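Local coordinates for protein glycosyl hydrolase, family 38 (Enterococcus faecalis, PDB 5KBP) that probably hydrolyses alpha-mannosidic linkages in carbohydrates, as expected of a family 38 glycoside hydrolase, at residues Gly153-Gly158 against Asp167-Tyr172; Ser173-Glu178 against Gly279-Glu284. All blocks are in the same frame, centred on the assembly; numbering follows the deposited sequence.

In the fold
Leaving strand 147-150, the chain runs through Gly153-Gly158, makes a short excursion in which 160-166 are not modelled, and returns along Asp167-Tyr172, so that contact 1 closes a local loop. It then passes straight into strand 174-178. Contact 2 closes a far longer excursion of 100 residues, in which strand 184-189 and helices such as 204-219 and 263-270 lie, before strand 280-282 comes back alongside. The two contacts follow in series, with centres about 9 Å apart. Met175 joins them, its CE meeting Ser170 CB at 3.6 Å and also touching Val154, so the small two-stranded pair leans on the mixed sheet of the N-terminal domain.

Contact 1 of 2, residues Gly153-Gly158 against Asp167-Tyr172; sequences GVKPIG and DYSSQY
Ser170 O is gripped by two consecutive residues of the facing segment, Pro156 and Ile157: it accepts a hydrogen bond from Ile157 N at 3.0 Å and also takes a CA-H...O contact from Pro156. Lys155 O is held in the same double fashion, by Ser170 N at 3.1 Å and by the CA-H of Ser169. At the other end, Lys155 N reaches Tyr168 O at 3.2 Å with a nearly straight N-H...O angle of 165°. Lys155 thus spends both its amide and its carbonyl on the residues flanking Ser169, the register of a parallel beta pair. The three bonds of this pair do not call on the nitrogen of Pro156, which has no N-H to give. Strands 155-156 and 169-170 make up this small parallel sheet at the surface of the N-terminal domain, beside strand 174-178. On the face that carries Lys155 and Ser169, Ile157 lays CG1 against Ser169 CB at 3.9 Å; the extended part of the lysine chain leads away from the pair. On the side where Pro156 and Ser170 point, Val154 has CG1 anti to the backbone N (chi1 -176°), and that methyl comes to 3.7 Å from Tyr168 O. Beyond the ladder the chains stay close, and Gln171 brings CB to within 3.2 Å of Gly158 O. Ser170 OG turns along its own segment instead of across, donating to Tyr172 O at 2.8 Å, while Tyr172 OH is hydrogen-bonded to Asp277.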
ATOM      1  N   GLY A 153      13.338 -23.858  19.473  1.00 82.91           N
ATOM      2  CA  GLY A 153      13.025 -23.833  20.887  1.00 85.32           C
ATOM      3  C   GLY A 153      13.529 -25.038  21.659  1.00 88.76           C
ATOM      4  O   GLY A 153      13.760 -24.932  22.870  1.00 91.63           O
ATOM      5  N   VAL A 154      13.699 -26.179  20.993  1.00 86.14           N
ATOM      6  CA  VAL A 154      14.103 -27.421  21.643  1.00 83.78           C
ATOM      7  C   VAL A 154      15.319 -27.982  20.918  1.00 93.22           C
ATOM      8  O   VAL A 154      15.432 -27.868  19.692  1.00 88.89           O
ATOM      9  CB  VAL A 154      12.950 -28.450  21.663  1.00 76.14           C
ATOM     10  CG1 VAL A 154      13.352 -29.699  22.436  1.00 75.97           C
ATOM     11  CG2 VAL A 154      11.699 -27.835  22.268  1.00 71.97           C
ATOM     12  N   LYS A 155      16.233 -28.588  21.681  1.00104.22           N
ATOM     13  CA  LYS A 155      17.461 -29.165  21.155  1.00106.02           C
ATOM     14  C   LYS A 155      17.421 -30.680  21.266  1.00103.93           C
ATOM     15  O   LYS A 155      17.174 -31.208  22.359  1.00105.30           O
ATOM     16  CB  LYS A 155      18.675 -28.618  21.918  1.00103.03           C
ATOM     17  CG  LYS A 155      19.988 -29.306  21.592  1.00 98.83           C
ATOM     18  CD  LYS A 155      21.111 -28.769  22.465  1.00106.08           C
ATOM     19  CE  LYS A 155      22.410 -29.526  22.238  1.00112.38           C
ATOM     20  NZ  LYS A 155      22.892 -29.406  20.836  1.00113.51           N
ATOM     21  N   PRO A 156      17.648 -31.410  20.173  1.00 98.45           N
ATOM     22  CA  PRO A 156      17.661 -32.875  20.247  1.00 92.57           C
ATOM     23  C   PRO A 156      19.018 -33.417  20.666  1.00 95.61           C
ATOM     24  O   PRO A 156      20.072 -32.889  20.306  1.00 88.72           O
ATOM     25  CB  PRO A 156      17.322 -33.287  18.809  1.00 86.27           C
ATOM     26  CG  PRO A 156      17.902 -32.189  17.979  1.00 88.16           C
ATOM     27  CD  PRO A 156      17.760 -30.923  18.787  1.00 92.66           C
ATOM     28  N   ILE A 157      18.985 -34.500  21.441  1.00104.98           N
ATOM     29  CA  ILE A 157      20.202 -35.092  21.991  1.00113.58           C
ATOM     30  C   ILE A 157      20.422 -36.482  21.405  1.00117.59           C
ATOM     31  O   ILE A 157      21.388 -36.708  20.667  1.00115.23           O
ATOM     32  CB  ILE A 157      20.147 -35.140  23.529  1.00112.19           C
ATOM     33  CG1 ILE A 157      20.046 -33.723  24.099  1.00107.59           C
ATOM     34  CG2 ILE A 157      21.368 -35.855  24.085  1.00120.43           C
ATOM     35  CD1 ILE A 157      21.216 -32.831  23.733  1.00108.99           C
ATOM     36  N   GLY A 158      19.539 -37.422  21.732  1.00121.75           N
ATOM     37  CA  GLY A 158      19.653 -38.767  21.203  1.00123.15           C
ATOM     38  C   GLY A 158      19.634 -39.849  22.264  1.00128.30           C
ATOM     39  O   GLY A 158      18.835 -39.789  23.203  1.00126.07           O
ATOM     40  N   ASP A 167      16.111 -29.283  30.551  1.00113.15           N
ATOM     41  CA  ASP A 167      14.726 -28.828  30.505  1.00114.72           C
ATOM     42  C   ASP A 167      14.222 -28.732  29.071  1.00109.76           C
ATOM     43  O   ASP A 167      13.187 -29.303  28.726  1.00107.03           O
ATOM     44  CB  ASP A 167      14.580 -27.474  31.203  1.00119.90           C
ATOM     45  CG  ASP A 167      13.791 -27.564  32.495  1.00124.76           C
ATOM     46  OD1 ASP A 167      13.835 -28.628  33.147  1.00128.67           O
ATOM     47  OD2 ASP A 167      13.126 -26.571  32.859  1.00123.79           O
ATOM     48  N   TYR A 168      14.958 -28.002  28.236  1.00109.55           N
ATOM     49  CA  TYR A 168      14.585 -27.780  26.840  1.00104.38           C
ATOM     50  C   TYR A 168      15.397 -28.650  25.891  1.00107.67           C
ATOM     51  O   TYR A 168      15.812 -28.203  24.818  1.00106.86           O
ATOM     52  CB  TYR A 168      14.732 -26.304  26.484  1.00101.48           C
ATOM     53  CG  TYR A 168      13.949 -25.394  27.400  1.00104.90           C
ATOM     54  CD1 TYR A 168      12.575 -25.255  27.263  1.00 99.71           C
ATOM     55  CD2 TYR A 168      14.583 -24.677  28.406  1.00112.36           C
ATOM     56  CE1 TYR A 168      11.854 -24.427  28.101  1.00102.34           C
ATOM     57  CE2 TYR A 168      13.870 -23.844  29.248  1.00114.83           C
ATOM     58  CZ  TYR A 168      12.505 -23.724  29.091  1.00107.93           C
ATOM     59  OH  TYR A 168      11.791 -22.897  29.927  1.00109.21           O
ATOM     60  N   SER A 169      15.639 -29.901  26.271  1.00110.93           N
ATOM     61  CA  SER A 169      16.324 -30.867  25.426  1.00110.35           C
ATOM     62  C   SER A 169      15.546 -32.172  25.447  1.00104.73           C
ATOM     63  O   SER A 169      15.131 -32.634  26.514  1.00105.11           O
ATOM     64  CB  SER A 169      17.766 -31.097  25.893  1.00114.58           C
ATOM     65  OG  SER A 169      18.545 -29.922  25.744  1.00116.56           O
ATOM     66  N   SER A 170      15.342 -32.757  24.271  1.00 99.82           N
ATOM     67  CA  SER A 170      14.608 -34.006  24.132  1.00 94.92           C
ATOM     68  C   SER A 170      15.506 -35.067  23.516  1.00 95.33           C
ATOM     69  O   SER A 170      16.254 -34.790  22.572  1.00 92.32           O
ATOM     70  CB  SER A 170      13.354 -33.819  23.272  1.00 86.17           C
ATOM     71  OG  SER A 170      12.659 -35.044  23.111  1.00 84.90           O
ATOM     72  N   GLN A 171      15.432 -36.283  24.060  1.00 91.07           N
ATOM     73  CA  GLN A 171      16.177 -37.393  23.481  1.00 86.56           C
ATOM     74  C   GLN A 171      15.680 -37.730  22.084  1.00 84.56           C
ATOM     75  O   GLN A 171      16.439 -38.265  21.267  1.00 93.83           O
ATOM     76  CB  GLN A 171      16.075 -38.626  24.380  1.00 86.82           C
ATOM     77  CG  GLN A 171      16.844 -38.526  25.682  1.00 95.52           C
ATOM     78  CD  GLN A 171      16.684 -39.766  26.539  1.00104.53           C
ATOM     79  OE1 GLN A 171      15.628 -40.396  26.547  1.00103.55           O
ATOM     80  NE2 GLN A 171      17.739 -40.127  27.260  1.00109.55           N
ATOM     81  N   TYR A 172      14.420 -37.425  21.788  1.00 70.28           N
ATOM     82  CA  TYR A 172      13.796 -37.835  20.541  1.00 66.46           C
ATOM     83  C   TYR A 172      13.208 -36.630  19.819  1.00 59.57           C
ATOM     84  O   TYR A 172      13.004 -35.563  20.403  1.00 63.75           O
ATOM     85  CB  TYR A 172      12.698 -38.878  20.784  1.00 71.04           C
ATOM     86  CG  TYR A 172      13.107 -39.990  21.722  1.00 74.99           C
ATOM     87  CD1 TYR A 172      13.897 -41.043  21.280  1.00 72.67           C
ATOM     88  CD2 TYR A 172      12.698 -39.990  23.049  1.00 80.34           C
ATOM     89  CE1 TYR A 172      14.271 -42.063  22.134  1.00 84.24           C
ATOM     90  CE2 TYR A 172      13.067 -41.004  23.911  1.00 83.52           C
ATOM     91  CZ  TYR A 172      13.854 -42.038  23.448  1.00 87.39           C
ATOM     92  OH  TYR A 172      14.223 -43.053  24.302  1.00 87.87           O
TER

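Contact 2 of 2, residues Ser173-Glu178 against Gly279-Glu284; sequences SEMWWE and GTVTGE
Trp177 presents the edge of its indole to segment Gly279-Glu284, whose Gly283 O, just past strand 280-282, sits exactly in the ring plane to receive the NE1 proton, NE1 to Gly283 O being 3.1 Å with an N-H...O angle of 159°. Further along the same edge CD1 lies 3.4 Å from Val281 O. The ring also meets that of Phe150, the planes about 50° apart. Trp176 turns to the other side of the sheet, where Thr280 OG1 stands at its edge, near the ring plane and 3.5 Å from Trp176 CB, while Lys184 makes a cation-pi contact with the indole. In Trp177, chi1 of -164° puts CG anti to the backbone N, and with CD1 nearly eclipsing CA the CD1-NE1 edge turns to Gly283. Val281 crosses this indole obliquely, CG2 3.7 Å from Trp177 CD1 and also touching Met175 SD. Gly283 is engaged at both ends, since its N donates to Glu178 O while its O takes the indole proton. The backbone ladder that supports these side chains runs from Trp176 N to Gly279 O, 2.9 Å and almost perfectly straight, through Val281 N to Trp176 O, to Glu178 N and Val281 O at 3.0 Å. On the face with Trp176 and Thr280, Glu178 CB rests near Thr280 CG2. Strand 174-178 is antiparallel to 184-189 on its other flank and parallel here to 280-282, an outermost strand of the mixed sheet in the N-terminal alpha/beta domain of this family 38 glycosidase.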
ATOM      1  N   SER A 173      12.936 -36.823  18.528  1.00 47.06           N
ATOM      2  CA  SER A 173      12.252 -35.825  17.716  1.00 43.44           C
ATOM      3  C   SER A 173      10.746 -35.819  17.939  1.00 46.01           C
ATOM      4  O   SER A 173      10.043 -35.032  17.294  1.00 48.29           O
ATOM      5  CB  SER A 173      12.560 -36.052  16.234  1.00 41.92           C
ATOM      6  OG  SER A 173      12.418 -37.418  15.884  1.00 44.52           O
ATOM      7  N   GLU A 174      10.239 -36.679  18.819  1.00 50.56           N
ATOM      8  CA  GLU A 174       8.853 -36.659  19.258  1.00 47.48           C
ATOM      9  C   GLU A 174       8.831 -36.417  20.760  1.00 54.82           C
ATOM     10  O   GLU A 174       9.699 -36.910  21.487  1.00 57.57           O
ATOM     11  CB  GLU A 174       8.128 -37.971  18.928  1.00 53.08           C
ATOM     12  CG  GLU A 174       8.115 -38.344  17.451  1.00 60.25           C
ATOM     13  CD  GLU A 174       9.435 -38.923  16.978  1.00 62.94           C
ATOM     14  OE1 GLU A 174       9.914 -38.514  15.899  1.00 63.18           O
ATOM     15  OE2 GLU A 174       9.996 -39.780  17.689  1.00 60.15           O
ATOM     16  N   MET A 175       7.843 -35.658  21.224  1.00 56.97           N
ATOM     17  CA  MET A 175       7.812 -35.261  22.624  1.00 55.94           C
ATOM     18  C   MET A 175       6.400 -34.837  22.994  1.00 54.75           C
ATOM     19  O   MET A 175       5.551 -34.598  22.130  1.00 51.41           O
ATOM     20  CB  MET A 175       8.807 -34.129  22.901  1.00 57.73           C
ATOM     21  CG  MET A 175       8.404 -32.795  22.287  1.00 61.33           C
ATOM     22  SD  MET A 175       9.779 -31.642  22.137  1.00 65.76           S
ATOM     23  CE  MET A 175      10.828 -32.526  20.984  1.00 65.72           C
ATOM     24  N   TRP A 176       6.160 -34.750  24.299  1.00 52.57           N
ATOM     25  CA  TRP A 176       4.929 -34.180  24.822  1.00 48.57           C
ATOM     26  C   TRP A 176       5.155 -32.715  25.158  1.00 53.68           C
ATOM     27  O   TRP A 176       6.192 -32.347  25.718  1.00 58.96           O
ATOM     28  CB  TRP A 176       4.457 -34.938  26.065  1.00 54.60           C
ATOM     29  CG  TRP A 176       4.118 -36.368  25.800  1.00 61.00           C
ATOM     30  CD1 TRP A 176       4.765 -37.466  26.286  1.00 63.15           C
ATOM     31  CD2 TRP A 176       3.056 -36.859  24.973  1.00 65.22           C
ATOM     32  NE1 TRP A 176       4.167 -38.612  25.819  1.00 66.82           N
ATOM     33  CE2 TRP A 176       3.116 -38.266  25.011  1.00 65.72           C
ATOM     34  CE3 TRP A 176       2.059 -36.246  24.208  1.00 62.32           C
ATOM     35  CZ2 TRP A 176       2.218 -39.071  24.312  1.00 65.67           C
ATOM     36  CZ3 TRP A 176       1.168 -37.047  23.515  1.00 63.34           C
ATOM     37  CH2 TRP A 176       1.254 -38.444  23.572  1.00 66.65           C
ATOM     38  N   TRP A 177       4.186 -31.878  24.804  1.00 51.54           N
ATOM     39  CA  TRP A 177       4.251 -30.447  25.075  1.00 51.52           C
ATOM     40  C   TRP A 177       3.104 -30.091  26.009  1.00 54.47           C
ATOM     41  O   TRP A 177       1.935 -30.128  25.609  1.00 50.11           O
ATOM     42  CB  TRP A 177       4.188 -29.638  23.781  1.00 51.25           C
ATOM     43  CG  TRP A 177       4.628 -28.220  23.949  1.00 53.90           C
ATOM     44  CD1 TRP A 177       5.060 -27.626  25.100  1.00 49.09           C
ATOM     45  CD2 TRP A 177       4.686 -27.214  22.932  1.00 60.74           C
ATOM     46  NE1 TRP A 177       5.379 -26.312  24.862  1.00 55.81           N
ATOM     47  CE2 TRP A 177       5.158 -26.034  23.539  1.00 64.29           C
ATOM     48  CE3 TRP A 177       4.381 -27.196  21.567  1.00 61.03           C
ATOM     49  CZ2 TRP A 177       5.332 -24.849  22.828  1.00 65.36           C
ATOM     50  CZ3 TRP A 177       4.557 -26.019  20.865  1.00 63.39           C
ATOM     51  CH2 TRP A 177       5.029 -24.863  21.495  1.00 63.53           C
ATOM     52  N   GLU A 178       3.438 -29.748  27.248  1.00 52.89           N
ATOM     53  CA  GLU A 178       2.457 -29.409  28.269  1.00 52.74           C
ATOM     54  C   GLU A 178       2.504 -27.912  28.542  1.00 52.11           C
ATOM     55  O   GLU A 178       3.577 -27.359  28.803  1.00 53.62           O
ATOM     56  CB  GLU A 178       2.720 -30.198  29.554  1.00 56.84           C
ATOM     57  CG  GLU A 178       1.745 -29.908  30.679  1.00 65.88           C
ATOM     58  CD  GLU A 178       1.967 -30.803  31.883  1.00 79.24           C
ATOM     59  OE1 GLU A 178       2.567 -31.887  31.718  1.00 80.76           O
ATOM     60  OE2 GLU A 178       1.547 -30.421  32.995  1.00 82.93           O
ATOM     61  N   GLY A 279       9.889 -37.846  26.450  1.00 79.01           N
ATOM     62  CA  GLY A 279      10.118 -36.644  27.223  1.00 76.07           C
ATOM     63  C   GLY A 279       8.976 -35.650  27.109  1.00 64.56           C
ATOM     64  O   GLY A 279       8.097 -35.744  26.253  1.00 55.78           O
ATOM     65  N   THR A 280       9.003 -34.666  28.006  1.00 64.22           N
ATOM     66  CA  THR A 280       7.968 -33.644  28.064  1.00 64.46           C
ATOM     67  C   THR A 280       8.607 -32.281  28.274  1.00 63.99           C
ATOM     68  O   THR A 280       9.374 -32.092  29.224  1.00 74.38           O
ATOM     69  CB  THR A 280       6.962 -33.928  29.187  1.00 60.81           C
ATOM     70  OG1 THR A 280       6.357 -35.210  28.979  1.00 63.30           O
ATOM     71  CG2 THR A 280       5.877 -32.859  29.215  1.00 52.22           C
ATOM     72  N   VAL A 281       8.297 -31.342  27.386  1.00 56.04           N
ATOM     73  CA  VAL A 281       8.698 -29.950  27.536  1.00 54.14           C
ATOM     74  C   VAL A 281       7.494 -29.158  28.020  1.00 54.60           C
ATOM     75  O   VAL A 281       6.344 -29.463  27.680  1.00 57.59           O
ATOM     76  CB  VAL A 281       9.259 -29.369  26.220  1.00 54.36           C
ATOM     77  CG1 VAL A 281      10.566 -30.047  25.866  1.00 60.78           C
ATOM     78  CG2 VAL A 281       8.251 -29.525  25.092  1.00 52.16           C
ATOM     79  N   THR A 282       7.753 -28.130  28.825  1.00 55.74           N
ATOM     80  CA  THR A 282       6.695 -27.373  29.479  1.00 65.43           C
ATOM     81  C   THR A 282       6.901 -25.882  29.257  1.00 62.90           C
ATOM     82  O   THR A 282       7.991 -25.357  29.509  1.00 67.38           O
ATOM     83  CB  THR A 282       6.646 -27.671  30.982  1.00 70.79           C
ATOM     84  OG1 THR A 282       6.392 -29.064  31.187  1.00 77.88           O
ATOM     85  CG2 THR A 282       5.550 -26.851  31.649  1.00 60.60           C
ATOM     86  N   GLY A 283       5.851 -25.208  28.789  1.00 51.84           N
ATOM     87  CA  GLY A 283       5.860 -23.757  28.726  1.00 64.52           C
ATOM     88  C   GLY A 283       6.500 -23.201  27.463  1.00 63.01           C
ATOM     89  O   GLY A 283       6.456 -23.802  26.389  1.00 58.49           O
ATOM     90  N   GLU A 284       7.104 -22.022  27.608  1.00 61.60           N
ATOM     91  CA  GLU A 284       7.711 -21.332  26.478  1.00 56.75           C
ATOM     92  C   GLU A 284       8.886 -22.126  25.922  1.00 58.14           C
ATOM     93  O   GLU A 284       9.599 -22.825  26.649  1.00 61.82           O
ATOM     94  CB  GLU A 284       8.190 -19.939  26.895  1.00 56.71           C
ATOM     95  CG  GLU A 284       7.109 -18.876  26.992  1.00 65.92           C
ATOM     96  CD  GLU A 284       7.677 -17.524  27.383  1.00 69.84           C
ATOM     97  OE1 GLU A 284       8.810 -17.489  27.908  1.00 69.58           O
ATOM     98  OE2 GLU A 284       6.998 -16.499  27.164  1.00 74.28           O
TER